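Local coordinates for protein putative NADH-flavin reductase (Lactobacillus casei ATCC 334, PDB 3H2S) that binds NADPH in a Rossmann-type fold and is probably an oxidoreductase of the NADH-flavin reductase kind, at residues F102-A107 / G155-E160; A161-P166 / H186-N191; T168-G173 / I210-A215. One frame throughout, in Å; residues are numbered along the deposited sequence.

Interaction 1 (F102-A107 / G155-E160). With NDP (NADPH dihydro-nicotinamide-adenine-dinucleotide phosphate), chain C.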
loop_
_atom_site.group_PDB
_atom_site.type_symbol
_atom_site.label_atom_id
_atom_site.label_comp_id
_atom_site.label_asym_id
_atom_site.label_seq_id
_atom_site.Cartn_x
_atom_site.Cartn_y
_atom_site.Cartn_z
ATOM N N PHE A 102 9.675 5.686 -9.293
ATOM C CA PHE A 102 9.778 5.968 -7.856
ATOM C C PHE A 102 11.243 6.069 -7.477
ATOM O O PHE A 102 12.046 5.204 -7.860
ATOM C CB PHE A 102 9.128 4.841 -7.038
ATOM C CG PHE A 102 7.664 4.701 -7.266
ATOM C CD1 PHE A 102 6.764 5.314 -6.415
ATOM C CD2 PHE A 102 7.179 3.978 -8.355
ATOM C CE1 PHE A 102 5.390 5.222 -6.636
ATOM C CE2 PHE A 102 5.807 3.919 -8.619
ATOM C CZ PHE A 102 4.911 4.535 -7.750
ATOM N N ILE A 103 11.606 7.180 -6.836
ATOM C CA ILE A 103 12.925 7.308 -6.254
ATOM C C ILE A 103 12.904 6.617 -4.891
ATOM O O ILE A 103 12.121 6.976 -4.005
ATOM C CB ILE A 103 13.373 8.762 -6.057
ATOM C CG1 ILE A 103 13.359 9.543 -7.394
ATOM C CG2 ILE A 103 14.757 8.785 -5.439
ATOM C CD1 ILE A 103 13.806 10.994 -7.251
ATOM N N LEU A 104 13.800 5.659 -4.717
ATOM C CA LEU A 104 13.826 4.848 -3.508
ATOM C C LEU A 104 15.017 5.255 -2.644
ATOM O O LEU A 104 15.552 6.358 -2.788
ATOM C CB LEU A 104 13.878 3.360 -3.883
ATOM C CG LEU A 104 12.656 2.869 -4.676
ATOM C CD1 LEU A 104 12.878 1.451 -5.193
ATOM C CD2 LEU A 104 11.372 2.958 -3.851
ATOM N N GLY A 105 15.352 4.425 -1.666
ATOM C CA GLY A 105 16.446 4.730 -0.762
ATOM C C GLY A 105 17.644 3.844 -1.025
ATOM O O GLY A 105 17.540 2.811 -1.695
ATOM N N SER A 106 18.763 4.213 -0.412
ATOM C CA SER A 106 19.994 3.452 -0.511
ATOM C C SER A 106 19.952 2.213 0.390
ATOM O O SER A 106 20.633 1.225 0.143
ATOM C CB SER A 106 21.163 4.369 -0.121
ATOM O OG SER A 106 22.281 4.129 -0.951
ATOM N N ALA A 107 19.133 2.252 1.433
ATOM C CA ALA A 107 19.146 1.200 2.456
ATOM C C ALA A 107 18.545 -0.129 1.986
ATOM O O ALA A 107 18.729 -1.164 2.625
ATOM C CB ALA A 107 18.451 1.686 3.724
ATOM N N GLY A 155 11.671 1.452 -10.251
ATOM C CA GLY A 155 12.352 1.939 -9.055
ATOM C C GLY A 155 13.786 2.348 -9.339
ATOM O O GLY A 155 14.510 1.665 -10.078
ATOM N N ILE A 156 14.176 3.515 -8.828
ATOM C CA ILE A 156 15.556 3.956 -8.919
ATOM C C ILE A 156 16.062 4.412 -7.552
ATOM O O ILE A 156 15.522 5.351 -6.938
ATOM C CB ILE A 156 15.738 5.121 -9.920
ATOM C CG1 ILE A 156 15.160 4.762 -11.286
ATOM C CG2 ILE A 156 17.217 5.484 -10.035
ATOM C CD1 ILE A 156 15.242 5.896 -12.304
ATOM N N SER A 157 17.104 3.735 -7.077
ATOM C CA SER A 157 17.727 4.097 -5.811
ATOM C C SER A 157 18.922 4.983 -6.112
ATOM O O SER A 157 19.693 4.693 -7.044
ATOM C CB SER A 157 18.192 2.847 -5.055
ATOM O OG SER A 157 17.102 2.166 -4.471
ATOM N N PRO A 158 19.130 6.014 -5.274
ATOM C CA PRO A 158 20.348 6.788 -5.302
ATOM C C PRO A 158 21.508 5.972 -4.744
ATOM O O PRO A 158 21.295 5.004 -4.025
ATOM C CB PRO A 158 20.046 7.989 -4.381
ATOM C CG PRO A 158 18.580 7.875 -3.997
ATOM C CD PRO A 158 18.213 6.443 -4.193
ATOM N N SER A 159 22.722 6.437 -4.979
ATOM C CA SER A 159 23.870 6.031 -4.181
ATOM C C SER A 159 23.722 6.590 -2.769
ATOM O O SER A 159 22.841 7.408 -2.506
ATOM C CB SER A 159 25.144 6.579 -4.812
ATOM O OG SER A 159 25.252 6.140 -6.153
ATOM N N GLU A 160 24.688 6.281 -1.917
ATOM C CA GLU A 160 24.632 6.663 -0.512
ATOM C C GLU A 160 24.481 8.176 -0.336
ATOM O O GLU A 160 23.787 8.643 0.580
ATOM C CB GLU A 160 25.890 6.167 0.197
ATOM C CG GLU A 160 26.358 7.036 1.348
ATOM C CD GLU A 160 26.966 6.225 2.472
ATOM O OE1 GLU A 160 26.849 4.978 2.434
ATOM O OE2 GLU A 160 27.536 6.833 3.407
HETATM P PA NDP C . 13.122 17.124 -0.753
HETATM O O1A NDP C . 13.270 17.096 0.796
HETATM O O2A NDP C . 13.887 18.149 -1.518
HETATM O O5B NDP C . 11.459 17.450 -0.737
HETATM C C5B NDP C . 10.788 16.482 -1.583
HETATM C C4B NDP C . 9.335 16.986 -1.934
HETATM O O4B NDP C . 8.447 16.478 -0.959
HETATM C C3B NDP C . 9.190 18.542 -1.847
HETATM O O3B NDP C . 8.663 18.947 -3.071
HETATM C C2B NDP C . 8.138 18.716 -0.675
HETATM O O2B NDP C . 7.290 19.807 -0.751
HETATM C C1B NDP C . 7.375 17.366 -0.838
HETATM N N9A NDP C . 6.669 17.015 0.405
HETATM C C8A NDP C . 7.315 16.680 1.623
HETATM N N7A NDP C . 6.458 16.370 2.599
HETATM C C5A NDP C . 5.190 16.473 1.989
HETATM C C6A NDP C . 3.912 16.234 2.524
HETATM N N6A NDP C . 3.807 15.889 3.838
HETATM N N1A NDP C . 2.811 16.657 1.803
HETATM C C2A NDP C . 3.026 16.978 0.493
HETATM N N3A NDP C . 4.204 17.047 -0.197
HETATM C C4A NDP C . 5.294 16.862 0.624
HETATM O O3 NDP C . 13.704 15.690 -1.060
HETATM P PN NDP C . 14.856 14.995 -1.968
HETATM O O1N NDP C . 14.752 15.562 -3.396
HETATM O O2N NDP C . 16.126 15.374 -1.269
HETATM O O5D NDP C . 14.623 13.383 -2.087
HETATM C C5D NDP C . 13.868 12.799 -3.152
HETATM C C4D NDP C . 13.907 11.273 -2.954
HETATM O O4D NDP C . 15.276 10.944 -2.790
HETATM C C3D NDP C . 13.134 10.679 -1.739
HETATM O O3D NDP C . 12.623 9.438 -2.061
HETATM C C2D NDP C . 14.282 10.619 -0.665
HETATM O O2D NDP C . 14.052 9.599 0.273
HETATM C C1D NDP C . 15.448 10.179 -1.621
HETATM N N1N NDP C . 16.748 10.307 -0.967
HETATM C C2N NDP C . 17.457 9.062 -0.698
HETATM C C3N NDP C . 18.690 9.209 0.194
HETATM C C7N NDP C . 19.620 8.025 -0.011
HETATM O O7N NDP C . 19.154 6.899 -0.118
HETATM N N7N NDP C . 20.988 8.225 0.096
HETATM C C4N NDP C . 19.404 10.543 0.253
HETATM C C5N NDP C . 18.489 11.741 0.235
HETATM C C6N NDP C . 17.158 11.612 -0.470
HETATM P P2B NDP C . 7.813 21.291 -0.326
HETATM O O1X NDP C . 8.833 21.797 -1.409
HETATM O O2X NDP C . 6.579 22.253 -0.501
HETATM O O3X NDP C . 8.415 21.314 1.037
#
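Ser157 reaches across to the neighbouring strand end with its hydroxyl: OG hydrogen-bonds to Gly105 O at 2.9 Å, coming in from above the carbonyl plane, 41° out of it. Its first torsion (chi1 -75°) sets OG beside the backbone N of Ser157, which also lays it alongside Leu104 CB. Arg209 NH1 is a second partner of this hydroxyl, and an alanine here would probably leave the Gly105 carbonyl without its bond from this strand and the arginine without one of its mates. Next to it, Leu104 sends CD1 over the backbone of Gly155, 3.9 Å from its CA. The backbones run parallel, Ile156 N bonding to Phe102 O and Leu104 N to Ile156 O (2.8 Å). These are adjacent strands of the parallel part of a Rossmann-type sheet, and their C-terminal ends open onto the nicotinamide half of NADPH. There Ile103 turns CG2 toward the cofactor's ribose, 3.5 Å from NDP O4D, and toward Pro158 CG on the other strand. The Pro158 ring bridges the strand and the cofactor: CD lies 3.0 Å from Leu104 O, packing on this buried carbonyl oxygen, which has no hydrogen-bond partner in the model, while CG approaches NDP C2N. Beyond it, Ser106 N donates to the carboxamide oxygen NDP O7N at 2.7 Å, with a bent angle of 137°. On the far side of that amide, Glu160 O comes within 2.9 Å of NDP N7N. The hydroxyl of Ser106 makes a weak hydrogen bond to Pro158 O.

Interaction 2 (A161-P166 / H186-N191). With NDP (NADPH dihydro-nicotinamide-adenine-dinucleotide phosphate), chain C.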
loop_
_atom_site.group_PDB
_atom_site.type_symbol
_atom_site.label_atom_id
_atom_site.label_comp_id
_atom_site.label_asym_id
_atom_site.label_seq_id
_atom_site.Cartn_x
_atom_site.Cartn_y
_atom_site.Cartn_z
ATOM N N ALA A 161 25.125 8.943 -1.213
ATOM C CA ALA A 161 25.062 10.402 -1.124
ATOM C C ALA A 161 24.274 10.986 -2.289
ATOM O O ALA A 161 24.539 10.663 -3.441
ATOM C CB ALA A 161 26.471 11.008 -1.063
ATOM N N PHE A 162 23.340 11.887 -1.984
ATOM C CA PHE A 162 22.461 12.465 -3.010
ATOM C C PHE A 162 22.537 14.013 -3.011
ATOM O O PHE A 162 21.531 14.704 -2.803
ATOM C CB PHE A 162 21.023 11.978 -2.759
ATOM C CG PHE A 162 20.080 12.201 -3.909
ATOM C CD1 PHE A 162 20.545 12.568 -5.164
ATOM C CD2 PHE A 162 18.709 12.023 -3.727
ATOM C CE1 PHE A 162 19.662 12.731 -6.224
ATOM C CE2 PHE A 162 17.820 12.195 -4.767
ATOM C CZ PHE A 162 18.296 12.570 -6.019
ATOM N N PRO A 163 23.733 14.561 -3.270
ATOM C CA PRO A 163 23.946 16.006 -3.220
ATOM C C PRO A 163 23.266 16.743 -4.381
ATOM O O PRO A 163 23.037 16.167 -5.451
ATOM C CB PRO A 163 25.473 16.131 -3.354
ATOM C CG PRO A 163 25.874 14.900 -4.101
ATOM C CD PRO A 163 24.982 13.832 -3.570
ATOM N N SER A 164 22.989 18.026 -4.186
ATOM C CA SER A 164 22.518 18.866 -5.279
ATOM C C SER A 164 23.665 19.125 -6.237
ATOM O O SER A 164 24.812 19.228 -5.815
ATOM C CB SER A 164 21.992 20.196 -4.735
ATOM O OG SER A 164 21.886 21.149 -5.776
ATOM N N GLY A 165 23.390 19.067 -7.534
ATOM C CA GLY A 165 24.423 19.384 -8.514
ATOM C C GLY A 165 23.946 19.209 -9.941
ATOM O O GLY A 165 22.976 18.505 -10.181
ATOM N N PRO A 166 24.624 19.860 -10.900
ATOM C CA PRO A 166 24.265 19.701 -12.306
ATOM C C PRO A 166 24.555 18.287 -12.828
ATOM O O PRO A 166 25.324 17.527 -12.221
ATOM C CB PRO A 166 25.162 20.723 -13.017
ATOM C CG PRO A 166 26.342 20.849 -12.135
ATOM C CD PRO A 166 25.772 20.769 -10.726
ATOM N N HIS A 186 28.033 8.393 -4.708
ATOM C CA HIS A 186 27.228 9.607 -4.789
ATOM C C HIS A 186 26.582 9.779 -6.154
ATOM O O HIS A 186 27.082 9.272 -7.162
ATOM C CB HIS A 186 28.059 10.850 -4.432
ATOM C CG HIS A 186 29.370 10.931 -5.156
ATOM N ND1 HIS A 186 29.472 11.349 -6.463
ATOM C CD2 HIS A 186 30.619 10.557 -4.785
ATOM C CE1 HIS A 186 30.739 11.323 -6.835
ATOM N NE2 HIS A 186 31.454 10.827 -5.841
ATOM N N ILE A 187 25.431 10.447 -6.154
ATOM C CA ILE A 187 24.742 10.833 -7.373
ATOM C C ILE A 187 24.153 12.226 -7.165
ATOM O O ILE A 187 23.581 12.500 -6.114
ATOM C CB ILE A 187 23.606 9.834 -7.714
ATOM C CG1 ILE A 187 22.871 10.265 -8.993
ATOM C CG2 ILE A 187 22.594 9.770 -6.573
ATOM C CD1 ILE A 187 23.458 9.710 -10.262
ATOM N N THR A 188 24.378 13.126 -8.121
ATOM C CA THR A 188 23.787 14.456 -8.059
ATOM C C THR A 188 22.310 14.447 -8.438
ATOM O O THR A 188 21.841 13.558 -9.162
ATOM C CB THR A 188 24.545 15.479 -8.943
ATOM O OG1 THR A 188 24.432 15.099 -10.333
ATOM C CG2 THR A 188 26.024 15.527 -8.548
ATOM N N THR A 189 21.586 15.461 -7.974
ATOM C CA THR A 189 20.210 15.655 -8.408
ATOM C C THR A 189 20.115 15.756 -9.936
ATOM O O THR A 189 19.172 15.248 -10.535
ATOM C CB THR A 189 19.574 16.902 -7.744
ATOM O OG1 THR A 189 20.430 18.025 -7.929
ATOM C CG2 THR A 189 19.397 16.679 -6.252
ATOM N N GLY A 190 21.102 16.391 -10.568
ATOM C CA GLY A 190 21.113 16.502 -12.028
ATOM C C GLY A 190 21.233 15.154 -12.721
ATOM O O GLY A 190 20.499 14.862 -13.668
ATOM N N ASN A 191 22.115 14.304 -12.211
ATOM C CA ASN A 191 22.342 12.982 -12.807
ATOM C C ASN A 191 21.220 11.978 -12.550
ATOM O O ASN A 191 20.808 11.242 -13.464
ATOM C CB ASN A 191 23.689 12.414 -12.343
ATOM C CG ASN A 191 24.833 12.911 -13.184
ATOM O OD1 ASN A 191 24.644 13.216 -14.363
ATOM N ND2 ASN A 191 25.989 13.134 -12.558
HETATM P PA NDP C . 13.122 17.124 -0.753
HETATM O O1A NDP C . 13.270 17.096 0.796
HETATM O O2A NDP C . 13.887 18.149 -1.518
HETATM O O5B NDP C . 11.459 17.450 -0.737
HETATM C C5B NDP C . 10.788 16.482 -1.583
HETATM C C4B NDP C . 9.335 16.986 -1.934
HETATM O O4B NDP C . 8.447 16.478 -0.959
HETATM C C3B NDP C . 9.190 18.542 -1.847
HETATM O O3B NDP C . 8.663 18.947 -3.071
HETATM C C2B NDP C . 8.138 18.716 -0.675
HETATM O O2B NDP C . 7.290 19.807 -0.751
HETATM C C1B NDP C . 7.375 17.366 -0.838
HETATM N N9A NDP C . 6.669 17.015 0.405
HETATM C C8A NDP C . 7.315 16.680 1.623
HETATM N N7A NDP C . 6.458 16.370 2.599
HETATM C C5A NDP C . 5.190 16.473 1.989
HETATM C C6A NDP C . 3.912 16.234 2.524
HETATM N N6A NDP C . 3.807 15.889 3.838
HETATM N N1A NDP C . 2.811 16.657 1.803
HETATM C C2A NDP C . 3.026 16.978 0.493
HETATM N N3A NDP C . 4.204 17.047 -0.197
HETATM C C4A NDP C . 5.294 16.862 0.624
HETATM O O3 NDP C . 13.704 15.690 -1.060
HETATM P PN NDP C . 14.856 14.995 -1.968
HETATM O O1N NDP C . 14.752 15.562 -3.396
HETATM O O2N NDP C . 16.126 15.374 -1.269
HETATM O O5D NDP C . 14.623 13.383 -2.087
HETATM C C5D NDP C . 13.868 12.799 -3.152
HETATM C C4D NDP C . 13.907 11.273 -2.954
HETATM O O4D NDP C . 15.276 10.944 -2.790
HETATM C C3D NDP C . 13.134 10.679 -1.739
HETATM O O3D NDP C . 12.623 9.438 -2.061
HETATM C C2D NDP C . 14.282 10.619 -0.665
HETATM O O2D NDP C . 14.052 9.599 0.273
HETATM C C1D NDP C . 15.448 10.179 -1.621
HETATM N N1N NDP C . 16.748 10.307 -0.967
HETATM C C2N NDP C . 17.457 9.062 -0.698
HETATM C C3N NDP C . 18.690 9.209 0.194
HETATM C C7N NDP C . 19.620 8.025 -0.011
HETATM O O7N NDP C . 19.154 6.899 -0.118
HETATM N N7N NDP C . 20.988 8.225 0.096
HETATM C C4N NDP C . 19.404 10.543 0.253
HETATM C C5N NDP C . 18.489 11.741 0.235
HETATM C C6N NDP C . 17.158 11.612 -0.470
HETATM P P2B NDP C . 7.813 21.291 -0.326
HETATM O O1X NDP C . 8.833 21.797 -1.409
HETATM O O2X NDP C . 6.579 22.253 -0.501
HETATM O O3X NDP C . 8.415 21.314 1.037
HETATM O O HOH W 1 20.076 20.036 -9.854
#
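Ile187 N donates to Ala161 O at 2.9 Å, and Thr189 N to Pro163 O at 3.0 Å. Further along, Gly190 N bonds to Gly165 O, while Gly165 N gives a straight bond (164°) to Thr189 OG1. A water held by Thr189 OG1 also donates to Gly165 O. Thr188 OG1 has two roles: it donates to Pro166 O from above the carbonyl plane and accepts from Asn191 N at 3.1 Å. With chi1 at 64°, OG1 sits between the backbone N and the carbonyl carbon of Thr188, placed for both.

Around this network the Phe162 ring lies with its edge toward the 186-191 segment. CD1 is 3.2 Å from Ile187 O, near the ring plane, and 3.7 Å from Ile187 CG2, the two side chains running side by side. The ring's CE2 edge faces the ribose instead, 3.5 Å from NDP O4D, and CB meets NDP C4N at 3.7 Å. Phe162 thus lies between Ile187 O and the ribose. The CB atoms of Ala161 and His186 touch at the outer end. Thr188 is the N-cap of helix 189-201, and the loop braced against this helix start brings Phe162 to the nicotinamide and its ribose, in the cofactor pocket of a Rossmann-type fold.

Interaction 3 (T168-G173 / I210-A215)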
loop_
_atom_site.group_PDB
_atom_site.type_symbol
_atom_site.label_atom_id
_atom_site.label_comp_id
_atom_site.label_asym_id
_atom_site.label_seq_id
_atom_site.Cartn_x
_atom_site.Cartn_y
_atom_site.Cartn_z
ATOM N N THR A 168 26.079 15.388 -15.245
ATOM C CA THR A 168 27.283 15.144 -16.032
ATOM C C THR A 168 27.106 13.868 -16.845
ATOM O O THR A 168 26.722 13.927 -18.009
ATOM C CB THR A 168 28.527 14.999 -15.133
ATOM O OG1 THR A 168 28.269 14.015 -14.118
ATOM C CG2 THR A 168 28.859 16.322 -14.472
ATOM N N SER A 169 27.302 12.721 -16.195
ATOM C CA SER A 169 26.886 11.413 -16.723
ATOM C C SER A 169 26.651 10.516 -15.517
ATOM O O SER A 169 27.204 10.769 -14.441
ATOM C CB SER A 169 27.989 10.778 -17.593
ATOM O OG SER A 169 28.153 11.463 -18.813
ATOM N N TYR A 170 25.923 9.418 -15.716
ATOM C CA TYR A 170 25.739 8.444 -14.645
ATOM C C TYR A 170 26.102 7.022 -15.061
ATOM O O TYR A 170 26.215 6.703 -16.261
ATOM C CB TYR A 170 24.321 8.512 -14.056
ATOM C CG TYR A 170 23.253 7.993 -14.986
ATOM C CD1 TYR A 170 23.003 6.624 -15.106
ATOM C CD2 TYR A 170 22.563 8.858 -15.824
ATOM C CE1 TYR A 170 22.077 6.143 -16.016
ATOM C CE2 TYR A 170 21.677 8.380 -16.773
ATOM C CZ TYR A 170 21.432 7.026 -16.861
ATOM O OH TYR A 170 20.489 6.559 -17.751
ATOM N N VAL A 171 26.414 6.209 -14.059
ATOM C CA VAL A 171 26.598 4.768 -14.242
ATOM C C VAL A 171 25.487 4.021 -13.505
ATOM O O VAL A 171 25.096 4.408 -12.409
ATOM C CB VAL A 171 27.954 4.309 -13.686
ATOM C CG1 VAL A 171 28.081 2.780 -13.794
ATOM C CG2 VAL A 171 29.096 4.994 -14.438
ATOM N N ALA A 172 24.944 2.978 -14.119
ATOM C CA ALA A 172 23.809 2.277 -13.517
ATOM C C ALA A 172 24.144 0.846 -13.102
ATOM O O ALA A 172 24.981 0.187 -13.716
ATOM C CB ALA A 172 22.601 2.304 -14.440
ATOM N N GLY A 173 23.496 0.379 -12.039
ATOM C CA GLY A 173 23.560 -1.021 -11.648
ATOM C C GLY A 173 22.179 -1.508 -11.256
ATOM O O GLY A 173 21.167 -0.936 -11.675
ATOM N N ILE A 210 16.766 -0.174 -10.385
ATOM C CA ILE A 210 18.169 0.097 -10.651
ATOM C C ILE A 210 18.757 1.087 -9.638
ATOM O O ILE A 210 18.027 1.706 -8.874
ATOM C CB ILE A 210 18.383 0.595 -12.086
ATOM C CG1 ILE A 210 17.544 1.852 -12.356
ATOM C CG2 ILE A 210 18.053 -0.535 -13.094
ATOM C CD1 ILE A 210 17.929 2.595 -13.653
ATOM N N VAL A 211 20.084 1.153 -9.574
ATOM C CA VAL A 211 20.758 2.134 -8.721
ATOM C C VAL A 211 21.659 2.940 -9.644
ATOM O O VAL A 211 22.210 2.393 -10.597
ATOM C CB VAL A 211 21.626 1.454 -7.645
ATOM C CG1 VAL A 211 22.563 0.407 -8.267
ATOM C CG2 VAL A 211 22.420 2.480 -6.846
ATOM N N VAL A 212 21.858 4.213 -9.329
ATOM C CA VAL A 212 22.710 5.054 -10.176
ATOM C C VAL A 212 23.744 5.827 -9.370
ATOM O O VAL A 212 23.472 6.242 -8.247
ATOM C CB VAL A 212 21.873 6.016 -11.050
ATOM C CG1 VAL A 212 21.127 5.228 -12.108
ATOM C CG2 VAL A 212 20.892 6.808 -10.204
ATOM N N ARG A 213 24.937 6.000 -9.940
ATOM C CA ARG A 213 25.939 6.879 -9.348
ATOM C C ARG A 213 26.479 7.842 -10.404
ATOM O O ARG A 213 26.334 7.603 -11.612
ATOM C CB ARG A 213 27.088 6.063 -8.746
ATOM C CG ARG A 213 27.986 5.385 -9.790
ATOM C CD ARG A 213 29.257 4.860 -9.138
ATOM N NE ARG A 213 30.043 4.006 -10.026
ATOM C CZ ARG A 213 30.992 4.443 -10.855
ATOM N NH1 ARG A 213 31.194 5.745 -11.027
ATOM N NH2 ARG A 213 31.693 3.573 -11.575
ATOM N N ASP A 214 27.151 8.897 -9.944
ATOM C CA ASP A 214 27.844 9.804 -10.844
ATOM C C ASP A 214 28.939 9.032 -11.570
ATOM O O ASP A 214 29.670 8.255 -10.952
ATOM C CB ASP A 214 28.485 10.959 -10.071
ATOM C CG ASP A 214 27.467 11.890 -9.447
ATOM O OD1 ASP A 214 26.351 12.031 -10.009
ATOM O OD2 ASP A 214 27.813 12.530 -8.425
ATOM N N ALA A 215 29.132 9.351 -12.846
ATOM C CA ALA A 215 30.235 8.767 -13.623
ATOM C C ALA A 215 31.544 9.459 -13.284
ATOM O O ALA A 215 31.556 10.484 -12.597
ATOM C CB ALA A 215 29.957 8.873 -15.112
HETATM O O HOH W 2 30.646 13.209 -12.865
#
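Strands 170-173 and 210-214 run antiparallel, their axes 153° apart and 4.6 Å at closest approach, with Val171-Arg213 and Gly173-Val211 as hydrogen-bonded pairs and Ala172-Val212 as a non-hydrogen-bonded one. They form the antiparallel margin of the mixed Rossmann-type sheet, in which 170-173 is the outermost strand of this chain and 209-214 joins it to the parallel strands. Val171 N to Arg213 O (2.8 Å) and Arg213 N to Val171 O are both close to straight at the hydrogen. Gly173 N donates to Val211 O, and Val211 N returns a longer bond to Gly173 O at 3.2 Å.

On one face, Val171 and Arg213 lie together. The arginine chain is extended from CG to NE, and Val171 CG2 rests over one face of the guanidinium, 3.9 Å above its plane and offset toward the rim. NH1 also donates to Asp214 O, which limits how far the planar group can turn. The same CG2 methyl touches Ala215 CB, so one valine branch serves both residues.

The opposite face carries Ala172 and Val212, and the Tyr170 ring comes to the same valine. With chi1 at 71°, Tyr170 CG stands between the backbone N and the carbonyl carbon, which brings the ring obliquely across Val212, CD1 to CG1 at 3.8 Å. Ala172 CB meets the same CG1. The ring extends over helix 189-201, where its hydroxyl bonds to Asp198. Near the strand ends, Ala215 N donates to Ser169 O, and a water hydrogen-bonded to Thr168 OG1 at 2.8 Å donates to Ala215 O at 2.9 Å.

Along the chain, interaction 1 comes first: it closes the long excursion from strand 99-103 through helix 132-145 to strand 153-158. Interaction 2 opens directly after it, where the chain leaves that strand, and closes at the start of helix 189-201. Interaction 3 opens inside that loop, with strand 170-173, and closes beyond the helix at strand 209-214, so interactions 2 and 3 cross while interaction 1 precedes both in series. Strand 209-214 lies beside 153-158, where Ser159 OG hydrogen-bonds to Val212 O at 2.7 Å. Asn191 joins the crossing pair by hydrogen bonds, through OD1 to Thr168 N and ND2 to Asp214 OD1. Interactions 1 and 2 both touch NADPH.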